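Long-range contacts in stage II sporulation E family protein (Thermanaerovibrio acidaminovorans, PDB 3RNR), which is of unproven function but probably acts as a protein phosphatase of the PP2C family, whose members use divalent metal ions to hydrolyse phosphoserine and phosphothreonine: residues A11-V15 with S36-D41; W88-G92 with L142-S146; H111-E116 with A129-S135; D174-L180 with T205-I210. One frame throughout, in Å; residues are numbered along the deposited sequence.

Contact 1 of 4, residues A11-V15 with S36-D41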
loop_
_atom_site.group_PDB
_atom_site.type_symbol
_atom_site.label_atom_id
_atom_site.label_comp_id
_atom_site.label_asym_id
_atom_site.label_seq_id
_atom_site.Cartn_x
_atom_site.Cartn_y
_atom_site.Cartn_z
ATOM N N ALA B 11 1.956 7.244 -8.304
ATOM C CA ALA B 11 2.289 6.860 -6.939
ATOM C C ALA B 11 1.127 7.370 -6.093
ATOM O O ALA B 11 0.701 8.514 -6.260
ATOM C CB ALA B 11 3.570 7.510 -6.503
ATOM N N TYR B 12 0.613 6.535 -5.200
ATOM C CA TYR B 12 -0.610 6.877 -4.472
ATOM C C TYR B 12 -0.449 6.648 -2.987
ATOM O O TYR B 12 0.455 5.929 -2.552
ATOM C CB TYR B 12 -1.788 6.044 -4.989
ATOM C CG TYR B 12 -1.605 4.552 -4.788
ATOM C CD1 TYR B 12 -1.874 3.952 -3.558
ATOM C CD2 TYR B 12 -1.142 3.751 -5.817
ATOM C CE1 TYR B 12 -1.701 2.582 -3.378
ATOM C CE2 TYR B 12 -0.969 2.391 -5.645
ATOM C CZ TYR B 12 -1.239 1.818 -4.426
ATOM O OH TYR B 12 -1.055 0.463 -4.270
ATOM N N CYS B 13 -1.351 7.245 -2.215
ATOM C CA CYS B 13 -1.377 7.055 -0.770
ATOM C C CYS B 13 -2.824 7.026 -0.309
ATOM O O CYS B 13 -3.690 7.670 -0.903
ATOM C CB CYS B 13 -0.628 8.181 -0.058
ATOM S SG CYS B 13 -1.185 9.887 -0.454
ATOM N N VAL B 14 -3.094 6.255 0.735
ATOM C CA VAL B 14 -4.446 6.169 1.247
ATOM C C VAL B 14 -4.418 5.911 2.751
ATOM O O VAL B 14 -3.523 5.224 3.250
ATOM C CB VAL B 14 -5.268 5.083 0.488
ATOM C CG1 VAL B 14 -4.507 3.789 0.394
ATOM C CG2 VAL B 14 -6.633 4.858 1.162
ATOM N N VAL B 15 -5.374 6.496 3.464
ATOM C CA VAL B 15 -5.636 6.139 4.844
ATOM C C VAL B 15 -7.105 5.798 4.962
ATOM O O VAL B 15 -7.952 6.438 4.328
ATOM C CB VAL B 15 -5.284 7.287 5.837
ATOM C CG1 VAL B 15 -3.761 7.511 5.886
ATOM C CG2 VAL B 15 -6.025 8.600 5.461
ATOM N N SER B 36 -10.027 0.165 -2.584
ATOM C CA SER B 36 -9.353 1.376 -3.056
ATOM C C SER B 36 -7.971 1.079 -3.630
ATOM O O SER B 36 -7.586 1.652 -4.653
ATOM C CB SER B 36 -9.278 2.447 -1.955
ATOM O OG SER B 36 -8.521 2.003 -0.846
ATOM N N VAL B 37 -7.227 0.179 -2.987
ATOM C CA VAL B 37 -5.893 -0.185 -3.476
ATOM C C VAL B 37 -5.941 -0.936 -4.809
ATOM O O VAL B 37 -5.114 -0.707 -5.687
ATOM C CB VAL B 37 -5.079 -0.997 -2.413
ATOM C CG1 VAL B 37 -3.839 -1.633 -3.053
ATOM C CG2 VAL B 37 -4.673 -0.083 -1.259
ATOM N N GLY B 38 -6.913 -1.829 -4.973
ATOM C CA GLY B 38 -7.096 -2.486 -6.254
ATOM C C GLY B 38 -7.262 -1.492 -7.395
ATOM O O GLY B 38 -6.682 -1.654 -8.468
ATOM N N VAL B 39 -8.048 -0.448 -7.163
ATOM C CA VAL B 39 -8.267 0.584 -8.175
ATOM C C VAL B 39 -6.987 1.392 -8.407
ATOM O O VAL B 39 -6.556 1.579 -9.541
ATOM C CB VAL B 39 -9.414 1.547 -7.766
ATOM C CG1 VAL B 39 -9.373 2.824 -8.604
ATOM C CG2 VAL B 39 -10.771 0.852 -7.921
ATOM N N LEU B 40 -6.374 1.853 -7.328
ATOM C CA LEU B 40 -5.164 2.678 -7.428
ATOM C C LEU B 40 -4.023 1.930 -8.106
ATOM O O LEU B 40 -3.306 2.481 -8.944
ATOM C CB LEU B 40 -4.726 3.147 -6.036
ATOM C CG LEU B 40 -5.773 4.036 -5.360
ATOM C CD1 LEU B 40 -5.486 4.156 -3.866
ATOM C CD2 LEU B 40 -5.798 5.399 -6.044
ATOM N N ASP B 41 -3.858 0.664 -7.750
ATOM C CA ASP B 41 -2.760 -0.118 -8.312
ATOM C C ASP B 41 -2.941 -0.303 -9.812
ATOM O O ASP B 41 -1.974 -0.500 -10.551
ATOM C CB ASP B 41 -2.652 -1.474 -7.626
ATOM C CG ASP B 41 -1.705 -2.412 -8.360
ATOM O OD1 ASP B 41 -0.473 -2.244 -8.231
ATOM O OD2 ASP B 41 -2.193 -3.309 -9.074
HETATM O O HOH W 1 0.354 -0.669 -6.213
#
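Tyr12 and Leu40 carry the apolar part of this contact between strand 11-15 and helix 36-41. The two segments run nearly antiparallel, at 169°, with their axes 9.4 Å apart at closest approach. A CH-pi interaction sets Leu40 CB over one face of the Tyr12 ring, 3.6 Å from its centroid and only 11° off the ring normal. Beyond it, Leu40 CD1 comes to 3.6 Å from Tyr12 CD1. With CG held between the backbone N and the carbonyl carbon (chi1 62°), Tyr12 lays its ring across the helix surface and brings OH to 3.7 Å from Val37 CG1. Further along the same strand face, Val14 uses both methyls: CG1 approaches Val37 CG2 at 4.2 Å, while CG2 faces Ser36 OG, whose hydroxyl, in the conformer described, turns back to the helix carbonyl of Ala32.

The polar link is indirect. A water in the plane of the tyrosine ring, at its edge, accepts from Tyr12 OH at 2.7 Å and donates to Asp41 OD1 at the same 2.7 Å. That carboxylate oxygen is also bonded to Ser1 OG of the second subunit.

The contact thus packs a helix against one face of the five-stranded antiparallel sheet. Strands 2-7 and 72-80 flank strand 11-15, helix 46-63 touches Ser36 and Leu40, and Cys13 faces strand 205-210 of the other sheet.

Contact 2 of 4, residues W88-G92 with L142-S146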
loop_
_atom_site.group_PDB
_atom_site.type_symbol
_atom_site.label_atom_id
_atom_site.label_comp_id
_atom_site.label_asym_id
_atom_site.label_seq_id
_atom_site.Cartn_x
_atom_site.Cartn_y
_atom_site.Cartn_z
ATOM N N TRP B 88 -6.922 13.992 -5.643
ATOM C CA TRP B 88 -7.203 13.477 -4.305
ATOM C C TRP B 88 -8.704 13.367 -4.077
ATOM O O TRP B 88 -9.509 13.957 -4.816
ATOM C CB TRP B 88 -6.554 14.354 -3.219
ATOM C CG TRP B 88 -6.969 15.806 -3.305
ATOM C CD1 TRP B 88 -6.312 16.808 -3.962
ATOM C CD2 TRP B 88 -8.134 16.404 -2.718
ATOM N NE1 TRP B 88 -7.007 17.992 -3.834
ATOM C CE2 TRP B 88 -8.134 17.768 -3.084
ATOM C CE3 TRP B 88 -9.195 15.910 -1.942
ATOM C CZ2 TRP B 88 -9.139 18.654 -2.681
ATOM C CZ3 TRP B 88 -10.202 16.790 -1.547
ATOM C CH2 TRP B 88 -10.166 18.148 -1.919
ATOM N N ALA B 89 -9.086 12.581 -3.074
ATOM C CA ALA B 89 -10.488 12.490 -2.689
ATOM C C ALA B 89 -10.587 12.072 -1.230
ATOM O O ALA B 89 -9.691 11.397 -0.708
ATOM C CB ALA B 89 -11.232 11.518 -3.591
ATOM N N SER B 90 -11.666 12.471 -0.565
ATOM C CA SER B 90 -11.835 12.071 0.829
ATOM C C SER B 90 -13.297 12.028 1.217
ATOM O O SER B 90 -14.134 12.710 0.622
ATOM C CB SER B 90 -11.032 12.978 1.770
ATOM O OG SER B 90 -11.594 14.267 1.865
ATOM N N VAL B 91 -13.607 11.192 2.198
ATOM C CA VAL B 91 -14.969 11.081 2.690
ATOM C C VAL B 91 -14.915 10.970 4.201
ATOM O O VAL B 91 -14.231 10.086 4.748
ATOM C CB VAL B 91 -15.687 9.841 2.106
ATOM C CG1 VAL B 91 -17.075 9.685 2.718
ATOM C CG2 VAL B 91 -15.797 9.936 0.570
ATOM N N GLY B 92 -15.685 11.798 4.886
ATOM C CA GLY B 92 -15.606 11.833 6.335
ATOM C C GLY B 92 -14.611 12.837 6.886
ATOM O O GLY B 92 -14.547 13.983 6.432
ATOM N N LEU B 142 -24.106 7.526 -1.197
ATOM C CA LEU B 142 -22.973 8.407 -0.943
ATOM C C LEU B 142 -23.088 9.554 -1.933
ATOM O O LEU B 142 -22.946 9.361 -3.137
ATOM C CB LEU B 142 -21.664 7.635 -1.182
ATOM C CG LEU B 142 -20.369 8.436 -1.149
ATOM C CD1 LEU B 142 -20.166 8.989 0.261
ATOM C CD2 LEU B 142 -19.133 7.598 -1.602
ATOM N N THR B 143 -23.477 10.724 -1.443
ATOM C CA THR B 143 -23.524 11.907 -2.301
ATOM C C THR B 143 -22.447 12.954 -2.090
ATOM O O THR B 143 -22.252 13.820 -2.936
ATOM C CB THR B 143 -24.858 12.613 -2.114
ATOM O OG1 THR B 143 -25.007 12.942 -0.727
ATOM C CG2 THR B 143 -25.998 11.689 -2.527
ATOM N N GLU B 144 -21.697 12.844 -1.005
ATOM C CA GLU B 144 -20.780 13.925 -0.655
ATOM C C GLU B 144 -19.375 13.377 -0.570
ATOM O O GLU B 144 -19.053 12.643 0.362
ATOM C CB GLU B 144 -21.164 14.571 0.693
ATOM C CG GLU B 144 -22.551 15.232 0.707
ATOM C CD GLU B 144 -22.721 16.277 -0.390
ATOM O OE1 GLU B 144 -21.871 17.196 -0.490
ATOM O OE2 GLU B 144 -23.704 16.177 -1.158
ATOM N N ILE B 145 -18.537 13.774 -1.524
ATOM C CA ILE B 145 -17.142 13.375 -1.556
ATOM C C ILE B 145 -16.320 14.627 -1.787
ATOM O O ILE B 145 -16.619 15.398 -2.687
ATOM C CB ILE B 145 -16.871 12.401 -2.725
ATOM C CG1 ILE B 145 -17.852 11.224 -2.662
ATOM C CG2 ILE B 145 -15.396 11.942 -2.694
ATOM C CD1 ILE B 145 -17.902 10.366 -3.917
ATOM N N SER B 146 -15.312 14.863 -0.958
ATOM C CA SER B 146 -14.446 16.019 -1.178
ATOM C C SER B 146 -13.418 15.579 -2.212
ATOM O O SER B 146 -12.805 14.534 -2.027
ATOM C CB SER B 146 -13.783 16.418 0.152
ATOM O OG SER B 146 -13.055 17.638 0.028
#
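Ser90 and Ser146 form an antiparallel beta bridge, a hydrogen-bonded pair at which strand 146-153 begins to add itself to the edge of the five-stranded antiparallel sheet of the PP2C-like sandwich. The evidence is a reciprocal pair of backbone bonds: Ser90 N to Ser146 O at 2.8 Å and Ser146 N to Ser90 O at 2.9 Å, both with 150° at the hydrogen. A CA-H...O contact supplements them, Ala89 CA lying 3.2 Å from the same Ser146 O.

Before the bridge the chain forms no regular strand, and Leu142 and Ile145 approach through apolar side chains. Val91 meets both of them, since its first torsion places CG1 anti to the backbone N (chi1 176°) and leaves CG2 beside it: CG1 lies 4.0 Å from Leu142 CD1, and CG2 lies 3.9 Å from Ile145 CG2. Helix 46-63 packs against this side, with Val50 on Val91 and Leu51 on Ile145.

The two serines point to the other face of the sheet, where Ser90 OG touches Ser146 CB at 3.5 Å. Ser146 OG is bonded to Leu109 N, and it also sits at the edge of the Trp88 ring, near its plane and 3.4 Å from Trp88 CZ3.

Contact 3 of 4, residues H111-E116 with A129-S135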
loop_
_atom_site.group_PDB
_atom_site.type_symbol
_atom_site.label_atom_id
_atom_site.label_comp_id
_atom_site.label_asym_id
_atom_site.label_seq_id
_atom_site.Cartn_x
_atom_site.Cartn_y
_atom_site.Cartn_z
ATOM N N HIS B 111 -16.597 16.066 6.202
ATOM C CA HIS B 111 -18.041 15.913 6.178
ATOM C C HIS B 111 -18.554 15.678 7.586
ATOM O O HIS B 111 -18.538 14.559 8.088
ATOM C CB HIS B 111 -18.417 14.740 5.280
ATOM C CG HIS B 111 -17.860 14.871 3.894
ATOM N ND1 HIS B 111 -16.882 14.038 3.409
ATOM C CD2 HIS B 111 -18.104 15.784 2.925
ATOM C CE1 HIS B 111 -16.561 14.412 2.178
ATOM N NE2 HIS B 111 -17.284 15.470 1.864
ATOM N N ASN B 112 -19.141 16.719 8.159
ATOM C CA ASN B 112 -19.691 16.636 9.497
ATOM C C ASN B 112 -20.787 17.668 9.649
ATOM O O ASN B 112 -20.974 18.501 8.761
ATOM C CB ASN B 112 -18.626 16.699 10.605
ATOM C CG ASN B 112 -17.830 17.985 10.604
ATOM O OD1 ASN B 112 -18.306 19.042 10.184
ATOM N ND2 ASN B 112 -16.602 17.901 11.104
ATOM N N VAL B 113 -21.568 17.551 10.718
ATOM C CA VAL B 113 -22.712 18.435 10.914
ATOM C C VAL B 113 -22.319 19.896 10.853
ATOM O O VAL B 113 -22.995 20.701 10.226
ATOM C CB VAL B 113 -23.444 18.117 12.241
ATOM C CG1 VAL B 113 -24.419 19.237 12.621
ATOM C CG2 VAL B 113 -24.177 16.797 12.116
ATOM N N SER B 114 -21.218 20.262 11.495
ATOM C CA SER B 114 -20.790 21.663 11.406
ATOM C C SER B 114 -20.578 22.106 9.951
ATOM O O SER B 114 -21.052 23.166 9.533
ATOM C CB SER B 114 -19.491 21.890 12.197
ATOM O OG SER B 114 -19.262 23.286 12.306
ATOM N N SER B 115 -19.842 21.322 9.170
ATOM C CA SER B 115 -19.546 21.789 7.811
ATOM C C SER B 115 -20.825 21.748 6.967
ATOM O O SER B 115 -21.040 22.583 6.103
ATOM C CB SER B 115 -18.402 20.988 7.158
ATOM O OG SER B 115 -18.810 19.667 6.861
ATOM N N GLU B 116 -21.690 20.779 7.238
ATOM C CA GLU B 116 -22.972 20.720 6.541
ATOM C C GLU B 116 -23.808 22.000 6.750
ATOM O O GLU B 116 -24.349 22.563 5.791
ATOM C CB GLU B 116 -23.751 19.478 6.975
ATOM C CG GLU B 116 -24.936 19.164 6.083
ATOM C CD GLU B 116 -25.813 18.086 6.666
ATOM O OE1 GLU B 116 -25.780 17.890 7.894
ATOM O OE2 GLU B 116 -26.535 17.433 5.902
ATOM N N ALA B 129 -20.703 18.075 19.230
ATOM C CA ALA B 129 -22.000 18.065 18.528
ATOM C C ALA B 129 -21.871 18.243 16.996
ATOM O O ALA B 129 -22.542 17.574 16.209
ATOM C CB ALA B 129 -22.905 19.160 19.110
ATOM N N GLY B 130 -21.008 19.161 16.582
ATOM C CA GLY B 130 -20.812 19.462 15.173
ATOM C C GLY B 130 -19.876 18.483 14.486
ATOM O O GLY B 130 -19.701 18.528 13.276
ATOM N N GLU B 131 -19.291 17.579 15.267
ATOM C CA GLU B 131 -18.343 16.599 14.741
ATOM C C GLU B 131 -18.983 15.324 14.203
ATOM O O GLU B 131 -18.305 14.498 13.598
ATOM C CB GLU B 131 -17.300 16.246 15.802
ATOM C CG GLU B 131 -16.218 17.302 15.950
ATOM C CD GLU B 131 -15.280 17.005 17.107
ATOM O OE1 GLU B 131 -15.595 16.111 17.926
ATOM O OE2 GLU B 131 -14.228 17.668 17.198
HETATM N N MSE B 132 -20.287 15.171 14.423
HETATM C CA MSE B 132 -21.009 14.026 13.890
HETATM C C MSE B 132 -20.759 13.927 12.396
HETATM O O MSE B 132 -20.944 14.901 11.673
HETATM C CB MSE B 132 -22.507 14.180 14.134
HETATM C CG MSE B 132 -22.947 13.866 15.545
HETATM SE SE MSE B 132 -22.718 11.991 16.029
HETATM C CE MSE B 132 -23.630 11.165 14.522
ATOM N N ILE B 133 -20.348 12.747 11.941
ATOM C CA ILE B 133 -20.021 12.527 10.528
ATOM C C ILE B 133 -21.258 12.436 9.649
ATOM O O ILE B 133 -22.200 11.707 9.961
ATOM C CB ILE B 133 -19.240 11.225 10.338
ATOM C CG1 ILE B 133 -17.965 11.252 11.172
ATOM C CG2 ILE B 133 -18.918 11.003 8.837
ATOM C CD1 ILE B 133 -17.102 12.398 10.857
ATOM N N THR B 134 -21.299 13.254 8.608
ATOM C CA THR B 134 -22.409 13.225 7.655
ATOM C C THR B 134 -22.201 12.441 6.357
ATOM O O THR B 134 -23.149 12.244 5.588
ATOM C CB THR B 134 -22.818 14.647 7.301
ATOM O OG1 THR B 134 -21.694 15.305 6.717
ATOM C CG2 THR B 134 -23.206 15.393 8.573
ATOM N N SER B 135 -20.963 12.039 6.086
ATOM C CA SER B 135 -20.672 11.249 4.894
ATOM C C SER B 135 -19.579 10.245 5.239
ATOM O O SER B 135 -18.588 10.619 5.844
ATOM C CB SER B 135 -20.245 12.154 3.733
ATOM O OG SER B 135 -20.217 11.413 2.518
HETATM O O HOH W 2 -15.896 15.177 12.435
HETATM O O HOH W 3 -20.813 18.223 5.354
#
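His111 and Thr134, the two residues most buried by this contact, meet through both backbone and side chain. Thr134 N donates to His111 O at 3.1 Å, reaching it from well above the carbonyl plane rather than along a lone pair. Alongside that bond, a first torsion of 60° puts Thr134 OG1 3.6 Å from His111 CB and turns CG2 toward the start of the helix. His111 CB also touches Ser135 CB at 3.5 Å. The polar ends of these two residues are held within the same chain: His111 ND1 pairs with Gly92 N, and Ser135 OG with Glu144 O.

The loop leading from helix 113-119 toward strand 146-153 here folds back on the helix's N-terminal end. Val113, third in buried area, opens that helix. Its N donates to Met132 O at 2.9 Å, while Val113 CG2 touches CB of Met132, a selenomethionine, at 3.7 Å. Asn112, the N-cap, and Ser115 close a capping box round the first turn: Ser115 N donates to Asn112 OD1 at 2.9 Å, and Asn112 N returns a bond to Ser115 OG at 3.2 Å. The amide after Val113, Ser114 N, is also taken, by Gly130 O at 2.9 Å in an almost straight bond (171°) directed at a lone pair. The amide end of Asn112 reaches across as well, its ND2 donating to a water that in turn donates to Glu131 O.

Contact 4 of 4, residues D174-L180 with T205-I210. With EDO (1,2-ethanediol), chain Q.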
loop_
_atom_site.group_PDB
_atom_site.type_symbol
_atom_site.label_atom_id
_atom_site.label_comp_id
_atom_site.label_asym_id
_atom_site.label_seq_id
_atom_site.Cartn_x
_atom_site.Cartn_y
_atom_site.Cartn_z
ATOM N N ASP B 174 0.830 1.022 14.238
ATOM C CA ASP B 174 1.079 1.238 12.814
ATOM C C ASP B 174 2.387 1.994 12.559
ATOM O O ASP B 174 3.191 2.167 13.466
ATOM C CB ASP B 174 -0.133 1.885 12.116
ATOM C CG ASP B 174 -0.314 3.354 12.471
ATOM O OD1 ASP B 174 -1.193 3.997 11.849
ATOM O OD2 ASP B 174 0.413 3.864 13.356
ATOM N N ARG B 175 2.596 2.398 11.313
ATOM C CA ARG B 175 3.797 3.108 10.893
ATOM C C ARG B 175 3.385 4.115 9.821
ATOM O O ARG B 175 2.296 4.019 9.259
ATOM C CB ARG B 175 4.825 2.113 10.320
ATOM C CG ARG B 175 5.377 1.104 11.336
ATOM C CD ARG B 175 6.363 1.778 12.266
ATOM N NE ARG B 175 7.058 0.853 13.162
ATOM C CZ ARG B 175 6.557 0.411 14.316
ATOM N NH1 ARG B 175 5.345 0.780 14.706
ATOM N NH2 ARG B 175 7.258 -0.409 15.077
ATOM N N ILE B 176 4.246 5.078 9.527
ATOM C CA ILE B 176 3.965 6.011 8.446
ATOM C C ILE B 176 4.262 5.325 7.108
ATOM O O ILE B 176 5.245 4.618 6.997
ATOM C CB ILE B 176 4.847 7.247 8.580
ATOM C CG1 ILE B 176 4.644 7.868 9.967
ATOM C CG2 ILE B 176 4.543 8.240 7.461
ATOM C CD1 ILE B 176 5.678 8.924 10.323
ATOM N N ALA B 177 3.407 5.502 6.105
ATOM C CA ALA B 177 3.696 4.928 4.792
ATOM C C ALA B 177 4.058 6.066 3.830
ATOM O O ALA B 177 3.342 7.059 3.756
ATOM C CB ALA B 177 2.491 4.146 4.265
HETATM N N MSE B 178 5.162 5.925 3.103
HETATM C CA MSE B 178 5.609 6.998 2.218
HETATM C C MSE B 178 6.078 6.430 0.897
HETATM O O MSE B 178 6.793 5.430 0.867
HETATM C CB MSE B 178 6.808 7.754 2.816
HETATM C CG MSE B 178 6.740 8.068 4.285
HETATM SE SE MSE B 178 8.470 8.834 4.847
HETATM C CE MSE B 178 9.645 7.432 4.213
ATOM N N ALA B 179 5.695 7.098 -0.184
ATOM C CA ALA B 179 6.217 6.811 -1.510
ATOM C C ALA B 179 7.117 7.975 -1.912
ATOM O O ALA B 179 6.629 9.090 -2.053
ATOM C CB ALA B 179 5.057 6.672 -2.487
ATOM N N LEU B 180 8.423 7.722 -2.084
ATOM C CA LEU B 180 9.380 8.763 -2.436
ATOM C C LEU B 180 10.227 8.331 -3.635
ATOM O O LEU B 180 10.125 7.213 -4.115
ATOM C CB LEU B 180 10.341 9.020 -1.272
ATOM C CG LEU B 180 9.810 8.948 0.156
ATOM C CD1 LEU B 180 10.966 8.885 1.141
ATOM C CD2 LEU B 180 8.927 10.157 0.438
ATOM N N THR B 205 -2.739 8.520 11.865
ATOM C CA THR B 205 -2.246 7.615 10.835
ATOM C C THR B 205 -1.957 8.451 9.600
ATOM O O THR B 205 -2.779 9.287 9.215
ATOM C CB THR B 205 -3.279 6.495 10.526
ATOM O OG1 THR B 205 -3.430 5.658 11.682
ATOM C CG2 THR B 205 -2.814 5.628 9.377
ATOM N N LEU B 206 -0.787 8.240 8.991
ATOM C CA LEU B 206 -0.289 9.119 7.937
ATOM C C LEU B 206 0.177 8.321 6.743
ATOM O O LEU B 206 0.750 7.238 6.898
ATOM C CB LEU B 206 0.909 9.942 8.442
ATOM C CG LEU B 206 0.747 10.874 9.638
ATOM C CD1 LEU B 206 2.076 11.560 9.940
ATOM C CD2 LEU B 206 -0.356 11.910 9.380
ATOM N N ALA B 207 -0.065 8.862 5.554
ATOM C CA ALA B 207 0.514 8.317 4.337
ATOM C C ALA B 207 0.818 9.483 3.422
ATOM O O ALA B 207 0.087 10.483 3.399
ATOM C CB ALA B 207 -0.430 7.336 3.658
ATOM N N LEU B 208 1.898 9.370 2.663
ATOM C CA LEU B 208 2.295 10.498 1.840
ATOM C C LEU B 208 2.981 10.099 0.553
ATOM O O LEU B 208 3.578 9.026 0.453
ATOM C CB LEU B 208 3.179 11.454 2.639
ATOM C CG LEU B 208 4.474 10.869 3.156
ATOM C CD1 LEU B 208 5.618 11.279 2.242
ATOM C CD2 LEU B 208 4.715 11.370 4.579
ATOM N N VAL B 209 2.921 10.976 -0.432
ATOM C CA VAL B 209 3.653 10.821 -1.674
ATOM C C VAL B 209 4.473 12.066 -1.950
ATOM O O VAL B 209 3.995 13.136 -1.761
ATOM C CB VAL B 209 2.755 10.569 -2.854
ATOM C CG1 VAL B 209 3.575 10.423 -4.125
ATOM C CG2 VAL B 209 1.882 9.393 -2.631
ATOM N N ILE B 210 5.714 11.897 -2.369
ATOM C CA ILE B 210 6.570 12.987 -2.808
ATOM C C ILE B 210 6.980 12.731 -4.241
ATOM O O ILE B 210 7.426 11.666 -4.562
ATOM C CB ILE B 210 7.845 13.097 -2.011
ATOM C CG1 ILE B 210 7.575 13.147 -0.526
ATOM C CG2 ILE B 210 8.633 14.296 -2.431
ATOM C CD1 ILE B 210 6.853 14.270 -0.103
HETATM C C1 EDO Q . 2.761 4.344 16.071
HETATM O O1 EDO Q . 1.613 3.542 16.397
HETATM C C2 EDO Q . 4.034 3.626 16.519
HETATM O O2 EDO Q . 5.199 4.242 15.948
HETATM O O HOH W 4 0.964 6.304 10.352
#
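Leu208 packs against Met178 and Leu180 across two neighbouring parallel strands, whose axes run 4° from parallel and 4.8 Å apart. Its CB leaves the sheet on the same side as that of Met178, a selenomethionine. CG, with chi1 at 61°, leans toward the partner strand and lies 3.8 Å from Met178 CG. At the tip, CD1 touches both Met178 CB and Leu180 CD2, which lie toward the same side of it, the latter 3.9 Å away, while CD2 touches Met178 CG and looks toward Ile176 CG2. Leu180 CD2 also presses on Ile210 CG1 at 3.4 Å, tighter than usual van der Waals contact.

Beneath these groups runs a parallel ladder. Leu208 N donates to Ala177 O, Ala179 N to Leu208 O and Ile210 N to Ala179 O, all between 2.9 and 3.0 Å; the first rung, Ala177 N to Leu206 O, is longer at 3.3 Å. Where the strands start, Thr205 OG1 donates to Asp174 OD1 at 2.8 Å, nearly along its C-O axis.

The strands form a beta-alpha-beta crossover through helix 186-193, which covers the Met178 face with Ile189 and Leu190. Ala177 and Ala207 face strand 2-7 of the other sheet, strand 159-164 flanks 205-210, and strand 176-180 pairs antiparallel with the second subunit, continuing the sheet across the dimer.

Along the chain contact 1 comes first, contact 2 spans a long excursion that holds contact 3 within it, and contact 4 closes the sequence. Contacts 1 and 2 belong to the five-stranded antiparallel sheet, with centres 15 Å apart, while contact 4 lies in the mixed sheet. The two sheets meet at contacts 1 and 4, Cys13 SG standing 3.8 Å from Val209 CG2. Contact 3 lies about 26 Å from contact 1 and 27 Å from contact 4, between centres, and joins contact 2 through probable hydrogen bonds, Ser135 OG to Glu144 O and His111 N to Gly92 O. Contacts 1 and 4 thus tie the sandwich to the subunit interface; contact 3 belongs to a peripheral loop region.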